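PDB 4YE0: stress-induced protein 1 from Caenorhabditis elegans, which probably binds unfolded proteins as a small heat shock protein chaperone, the modelled chain here being chiefly its alpha-crystallin domain. Local coordinates for residues Q11-K16 / T60-V65; H71-I74 / M80-D83. All coordinates share one frame; numbering follows the deposited sequence.

Contact 1 (Q11-K16 / T60-V65); sequences QKFCVK and TLPKDV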
ATOM      1  N   GLN A  11      -7.877  14.035 -27.882  1.00 75.41           N
ATOM      2  CA  GLN A  11      -6.711  14.893 -27.733  1.00 80.26           C
ATOM      3  C   GLN A  11      -5.583  14.156 -27.022  1.00 70.51           C
ATOM      4  O   GLN A  11      -4.478  14.034 -27.553  1.00 61.92           O
ATOM      5  CB  GLN A  11      -7.089  16.156 -26.945  1.00 91.45           C
ATOM      6  CG  GLN A  11      -6.230  17.368 -27.273  1.00100.01           C
ATOM      7  CD  GLN A  11      -6.318  17.765 -28.737  1.00100.94           C
ATOM      8  OE1 GLN A  11      -5.304  18.037 -29.378  1.00104.58           O
ATOM      9  NE2 GLN A  11      -7.533  17.783 -29.276  1.00 99.88           N
ATOM     10  N   LYS A  12      -5.875  13.666 -25.822  1.00 67.20           N
ATOM     11  CA  LYS A  12      -4.866  13.053 -24.970  1.00 66.20           C
ATOM     12  C   LYS A  12      -5.440  11.902 -24.160  1.00 60.95           C
ATOM     13  O   LYS A  12      -6.655  11.745 -24.045  1.00 62.76           O
ATOM     14  CB  LYS A  12      -4.285  14.089 -24.000  1.00 72.89           C
ATOM     15  CG  LYS A  12      -3.582  15.265 -24.664  1.00 79.44           C
ATOM     16  CD  LYS A  12      -2.732  16.048 -23.667  1.00 81.05           C
ATOM     17  CE  LYS A  12      -1.306  15.514 -23.581  1.00 77.79           C
ATOM     18  NZ  LYS A  12      -0.449  15.998 -24.704  1.00 70.07           N
ATOM     19  N   PHE A  13      -4.537  11.098 -23.612  1.00 56.74           N
ATOM     20  CA  PHE A  13      -4.870  10.105 -22.603  1.00 55.00           C
ATOM     21  C   PHE A  13      -4.120  10.510 -21.345  1.00 57.30           C
ATOM     22  O   PHE A  13      -2.981  10.966 -21.422  1.00 57.87           O
ATOM     23  CB  PHE A  13      -4.431   8.715 -23.055  1.00 45.97           C
ATOM     24  CG  PHE A  13      -4.792   7.624 -22.092  1.00 54.07           C
ATOM     25  CD1 PHE A  13      -6.072   7.090 -22.080  1.00 52.20           C
ATOM     26  CD2 PHE A  13      -3.852   7.127 -21.198  1.00 54.35           C
ATOM     27  CE1 PHE A  13      -6.411   6.084 -21.192  1.00 53.20           C
ATOM     28  CE2 PHE A  13      -4.185   6.120 -20.309  1.00 53.99           C
ATOM     29  CZ  PHE A  13      -5.466   5.596 -20.308  1.00 54.08           C
ATOM     30  N   CYS A  14      -4.757  10.361 -20.191  1.00 60.20           N
ATOM     31  CA  CYS A  14      -4.117  10.732 -18.939  1.00 59.17           C
ATOM     32  C   CYS A  14      -4.579   9.830 -17.810  1.00 57.97           C
ATOM     33  O   CYS A  14      -5.758   9.505 -17.704  1.00 60.72           O
ATOM     34  CB  CYS A  14      -4.405  12.194 -18.598  1.00 61.86           C
ATOM     35  SG  CYS A  14      -3.090  12.987 -17.645  1.00 73.86           S
ATOM     36  N   VAL A  15      -3.628   9.410 -16.987  1.00 58.62           N
ATOM     37  CA  VAL A  15      -3.920   8.680 -15.771  1.00 53.74           C
ATOM     38  C   VAL A  15      -3.204   9.402 -14.635  1.00 53.76           C
ATOM     39  O   VAL A  15      -2.131   9.969 -14.840  1.00 50.32           O
ATOM     40  CB  VAL A  15      -3.449   7.217 -15.878  1.00 57.47           C
ATOM     41  CG1 VAL A  15      -3.506   6.528 -14.527  1.00 60.19           C
ATOM     42  CG2 VAL A  15      -4.306   6.465 -16.883  1.00 60.25           C
ATOM     43  N   LYS A  16      -3.811   9.398 -13.451  1.00 54.04           N
ATOM     44  CA  LYS A  16      -3.194   9.976 -12.259  1.00 55.52           C
ATOM     45  C   LYS A  16      -3.303   9.007 -11.090  1.00 52.43           C
ATOM     46  O   LYS A  16      -4.400   8.555 -10.771  1.00 52.81           O
ATOM     47  CB  LYS A  16      -3.861  11.302 -11.900  1.00 58.30           C
ATOM     48  CG  LYS A  16      -3.300  12.493 -12.657  1.00 60.07           C
ATOM     49  CD  LYS A  16      -3.934  13.797 -12.191  1.00 68.03           C
ATOM     50  CE  LYS A  16      -3.123  15.011 -12.624  1.00 73.97           C
ATOM     51  NZ  LYS A  16      -3.423  15.413 -14.027  1.00 80.30           N
ATOM     52  N   THR A  60      -4.869  -1.401 -19.950  1.00 43.79           N
ATOM     53  CA  THR A  60      -4.614  -1.448 -21.376  1.00 46.58           C
ATOM     54  C   THR A  60      -4.955  -0.088 -21.956  1.00 46.00           C
ATOM     55  O   THR A  60      -6.079   0.386 -21.816  1.00 49.96           O
ATOM     56  CB  THR A  60      -5.463  -2.538 -22.056  1.00 48.62           C
ATOM     57  OG1 THR A  60      -5.194  -3.807 -21.445  1.00 55.25           O
ATOM     58  CG2 THR A  60      -5.149  -2.621 -23.545  1.00 42.55           C
ATOM     59  N   LEU A  61      -3.963   0.540 -22.580  1.00 45.91           N
ATOM     60  CA  LEU A  61      -4.152   1.808 -23.274  1.00 42.44           C
ATOM     61  C   LEU A  61      -5.023   1.599 -24.505  1.00 47.10           C
ATOM     62  O   LEU A  61      -4.970   0.535 -25.128  1.00 49.88           O
ATOM     63  CB  LEU A  61      -2.799   2.383 -23.715  1.00 38.66           C
ATOM     64  CG  LEU A  61      -1.947   3.204 -22.735  1.00 39.74           C
ATOM     65  CD1 LEU A  61      -2.446   3.173 -21.297  1.00 42.35           C
ATOM     66  CD2 LEU A  61      -0.493   2.763 -22.810  1.00 40.79           C
ATOM     67  N   PRO A  62      -5.839   2.610 -24.855  1.00 46.29           N
ATOM     68  CA  PRO A  62      -6.549   2.590 -26.129  1.00 45.71           C
ATOM     69  C   PRO A  62      -5.608   2.409 -27.319  1.00 49.05           C
ATOM     70  O   PRO A  62      -4.423   2.756 -27.237  1.00 47.14           O
ATOM     71  CB  PRO A  62      -7.212   3.966 -26.186  1.00 44.13           C
ATOM     72  CG  PRO A  62      -7.399   4.364 -24.764  1.00 43.41           C
ATOM     73  CD  PRO A  62      -6.314   3.689 -23.968  1.00 44.76           C
ATOM     74  N   LYS A  63      -6.150   1.878 -28.412  1.00 53.30           N
ATOM     75  CA  LYS A  63      -5.401   1.665 -29.657  1.00 57.78           C
ATOM     76  C   LYS A  63      -4.908   3.020 -30.174  1.00 52.59           C
ATOM     77  O   LYS A  63      -3.828   3.138 -30.758  1.00 53.69           O
ATOM     78  CB  LYS A  63      -6.301   1.000 -30.710  1.00 65.63           C
ATOM     79  CG  LYS A  63      -7.049  -0.249 -30.239  1.00 76.18           C
ATOM     80  CD  LYS A  63      -8.194  -0.613 -31.173  1.00 89.26           C
ATOM     81  CE  LYS A  63      -7.689  -1.150 -32.503  1.00 97.41           C
ATOM     82  NZ  LYS A  63      -8.791  -1.702 -33.344  1.00105.03           N
ATOM     83  N   ASP A  64      -5.741   4.025 -29.922  1.00 50.63           N
ATOM     84  CA  ASP A  64      -5.529   5.433 -30.262  1.00 56.46           C
ATOM     85  C   ASP A  64      -4.238   6.095 -29.727  1.00 52.89           C
ATOM     86  O   ASP A  64      -3.768   7.084 -30.296  1.00 50.44           O
ATOM     87  CB  ASP A  64      -6.740   6.210 -29.706  1.00 63.43           C
ATOM     88  CG  ASP A  64      -7.068   7.462 -30.490  1.00 68.43           C
ATOM     89  OD1 ASP A  64      -6.343   7.805 -31.447  1.00 75.47           O
ATOM     90  OD2 ASP A  64      -8.080   8.107 -30.140  1.00 73.49           O
ATOM     91  N   VAL A  65      -3.678   5.576 -28.636  1.00 48.95           N
ATOM     92  CA  VAL A  65      -2.597   6.278 -27.932  1.00 46.22           C
ATOM     93  C   VAL A  65      -1.271   6.243 -28.699  1.00 45.39           C
ATOM     94  O   VAL A  65      -0.868   5.206 -29.230  1.00 44.62           O
ATOM     95  CB  VAL A  65      -2.392   5.722 -26.500  1.00 46.65           C
ATOM     96  CG1 VAL A  65      -1.249   6.443 -25.796  1.00 44.43           C
ATOM     97  CG2 VAL A  65      -3.673   5.863 -25.689  1.00 46.78           C
TER

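Contact 2 (H71-I74 / M80-D83); sequences HTVI and MTID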
ATOM      1  N   HIS A  71       4.520  10.025 -21.422  1.00 39.91           N
ATOM      2  CA  HIS A  71       5.364  10.747 -20.473  1.00 42.01           C
ATOM      3  C   HIS A  71       4.888  10.528 -19.044  1.00 36.53           C
ATOM      4  O   HIS A  71       3.696  10.630 -18.756  1.00 39.03           O
ATOM      5  CB  HIS A  71       5.367  12.240 -20.812  1.00 51.37           C
ATOM      6  CG  HIS A  71       6.532  12.987 -20.242  1.00 58.07           C
ATOM      7  ND1 HIS A  71       6.432  13.774 -19.114  1.00 60.42           N
ATOM      8  CD2 HIS A  71       7.823  13.063 -20.642  1.00 63.71           C
ATOM      9  CE1 HIS A  71       7.612  14.306 -18.847  1.00 64.80           C
ATOM     10  NE2 HIS A  71       8.473  13.890 -19.758  1.00 68.32           N
ATOM     11  N   THR A  72       5.831  10.236 -18.153  1.00 34.69           N
ATOM     12  CA  THR A  72       5.532   9.911 -16.761  1.00 38.74           C
ATOM     13  C   THR A  72       6.197  10.940 -15.853  1.00 37.59           C
ATOM     14  O   THR A  72       7.396  11.174 -15.962  1.00 36.35           O
ATOM     15  CB  THR A  72       6.073   8.502 -16.416  1.00 39.35           C
ATOM     16  OG1 THR A  72       5.459   7.522 -17.263  1.00 43.19           O
ATOM     17  CG2 THR A  72       5.806   8.141 -14.973  1.00 37.40           C
ATOM     18  N   VAL A  73       5.422  11.561 -14.967  1.00 40.83           N
ATOM     19  CA  VAL A  73       5.984  12.480 -13.970  1.00 44.98           C
ATOM     20  C   VAL A  73       5.358  12.259 -12.596  1.00 40.14           C
ATOM     21  O   VAL A  73       4.184  11.906 -12.486  1.00 44.91           O
ATOM     22  CB  VAL A  73       5.818  13.979 -14.353  1.00 49.16           C
ATOM     23  CG1 VAL A  73       6.659  14.342 -15.571  1.00 52.18           C
ATOM     24  CG2 VAL A  73       4.362  14.333 -14.589  1.00 50.32           C
ATOM     25  N   ILE A  74       6.164  12.461 -11.560  1.00 34.69           N
ATOM     26  CA  ILE A  74       5.701  12.478 -10.182  1.00 38.91           C
ATOM     27  C   ILE A  74       5.951  13.885  -9.647  1.00 47.58           C
ATOM     28  O   ILE A  74       7.069  14.385  -9.749  1.00 45.14           O
ATOM     29  CB  ILE A  74       6.480  11.474  -9.311  1.00 37.72           C
ATOM     30  CG1 ILE A  74       6.370  10.062  -9.886  1.00 36.92           C
ATOM     31  CG2 ILE A  74       5.963  11.494  -7.876  1.00 41.00           C
ATOM     32  CD1 ILE A  74       7.247   9.054  -9.176  1.00 38.19           C
ATOM     33  N   MET A  80       1.542  10.754  -9.289  1.00 51.22           N
ATOM     34  CA  MET A  80       2.106  10.425 -10.588  1.00 45.58           C
ATOM     35  C   MET A  80       1.074  10.719 -11.659  1.00 43.26           C
ATOM     36  O   MET A  80      -0.099  10.379 -11.508  1.00 44.24           O
ATOM     37  CB  MET A  80       2.509   8.953 -10.653  1.00 42.79           C
ATOM     38  CG  MET A  80       3.283   8.585 -11.910  1.00 43.61           C
ATOM     39  SD  MET A  80       3.920   6.899 -11.832  1.00 48.05           S
ATOM     40  CE  MET A  80       2.386   6.030 -11.961  1.00 43.32           C
ATOM     41  N   THR A  81       1.503  11.354 -12.741  1.00 42.31           N
ATOM     42  CA  THR A  81       0.652  11.458 -13.912  1.00 45.79           C
ATOM     43  C   THR A  81       1.373  10.895 -15.130  1.00 41.94           C
ATOM     44  O   THR A  81       2.555  11.163 -15.365  1.00 37.05           O
ATOM     45  CB  THR A  81       0.114  12.890 -14.164  1.00 50.66           C
ATOM     46  OG1 THR A  81      -0.644  12.909 -15.382  1.00 57.02           O
ATOM     47  CG2 THR A  81       1.225  13.899 -14.264  1.00 51.80           C
ATOM     48  N   ILE A  82       0.644  10.072 -15.871  1.00 40.64           N
ATOM     49  CA  ILE A  82       1.134   9.487 -17.096  1.00 39.67           C
ATOM     50  C   ILE A  82       0.232  10.007 -18.196  1.00 40.67           C
ATOM     51  O   ILE A  82      -0.985   9.857 -18.114  1.00 44.57           O
ATOM     52  CB  ILE A  82       1.065   7.950 -17.049  1.00 40.13           C
ATOM     53  CG1 ILE A  82       1.925   7.420 -15.895  1.00 41.07           C
ATOM     54  CG2 ILE A  82       1.517   7.366 -18.381  1.00 40.17           C
ATOM     55  CD1 ILE A  82       1.721   5.950 -15.589  1.00 46.04           C
ATOM     56  N   ASP A  83       0.817  10.628 -19.215  1.00 40.40           N
ATOM     57  CA  ASP A  83       0.018  11.153 -20.314  1.00 46.91           C
ATOM     58  C   ASP A  83       0.666  10.936 -21.676  1.00 44.50           C
ATOM     59  O   ASP A  83       1.885  10.784 -21.781  1.00 47.59           O
ATOM     60  CB  ASP A  83      -0.300  12.640 -20.091  1.00 54.07           C
ATOM     61  CG  ASP A  83       0.873  13.553 -20.408  1.00 60.08           C
ATOM     62  OD1 ASP A  83       0.662  14.568 -21.104  1.00 76.16           O
ATOM     63  OD2 ASP A  83       2.003  13.258 -19.972  1.00 62.13           O
TER

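Contact 1 (Q11-K16 / T60-V65)
With chi1 at -178°, Phe13 turns its ring away from its own backbone N and out of strand 12-18 toward residues 61-65. Leu61 has the other choice, chi1 -84°, which sets CG anti to its carbonyl carbon and lets the branch tip reach the aromatic ring although its CB starts off to one side. Leu61 CD1 comes within 3.6 Å of Phe13 CE2, meeting the ring obliquely. Pro62 also approaches the ring at a slant, its CD 3.7 Å from Phe13 CE1, with CG next nearest. Nearer the backbone, Val65 CG2 rests 4.0 Å from Phe13 CB. In the immunoglobulin-like sandwich of the alpha-crystallin domain, residues 61-65 lead out of strand 49-60 in one sheet toward strand 71-74 in the other, and the ring of Phe13 packs against the start of this connection. Pro62 to Val65 form a type I turn, closed by a bond from Val65 N to Pro62 O of 3.2 Å, which brings Pro62 and Val65 round to the same side chain. Proline suits its place by offering rigid ring carbons, while a large flat phenylalanine can meet three apolar partners at once. Leu61 also packs on Leu36, and Val65 on Ala84.

Contact 2 (H71-I74 / M80-D83)
The carboxylate of Asp83 and the imidazole of His71 are the flat groups here, and they share one face of the hairpin with Val73 and Thr81. Asp83 OD2 lies 3.6 Å from His71 CB at the near end of that side chain, whereas the ring itself leads away; His71 ND1 is 4.5 Å from Asp83 OD2, too far for a direct bond. Val73 and Thr81 stand side by side, pointing the same way. The opposite face carries Thr72, Ile74, Met80 and Ile82. Thr72, chi1 -60°, splits its branches: CG2 approaches Met80 SD at 3.9 Å, and OG1 lies 3.8 Å from Ile82 CG1. Ile74 CG1 meets Met80 CG at 4.0 Å. An alanine at Thr72 takes away both outer branches, which would probably open a gap beside Met80 SD and Ile82 CG1. Beta-branched residues suit these extended strands, which run antiparallel at 167°. His71 with Asp83 and Val73 with Thr81 are the hydrogen-bonded pairs; the bond from Thr81 N to Val73 O is 2.7 Å, and that from Val73 N to Thr81 O is nearly straight at 169°. The apolar face looks into the sandwich, where Met80 and Ile82 both touch Ile38. On the face of His71 and Asp83, a protonated histidine would probably be drawn electrostatically towards the carboxylate, although their charged atoms are not in direct contact.

In the fold
The centres of contact 1 and contact 2 lie about 12 Å apart, and the two follow in series: residues 60-65 close contact 1 before 71-74 begins contact 2. Both reach the four-stranded sheet, in which strand 12-18 is next to strand 79-85 and strand 71-74 is outermost within the chain. Val15 N is 2.9 Å from Ile82 O, a probable hydrogen bond joining them directly. Contact 1 ties this sheet to the connection from the three-stranded one; contact 2 completes its far side. There Thr72 and Ile74 touch strand 27-32, the border where, in related small heat shock proteins, a groove receives a C-terminal motif.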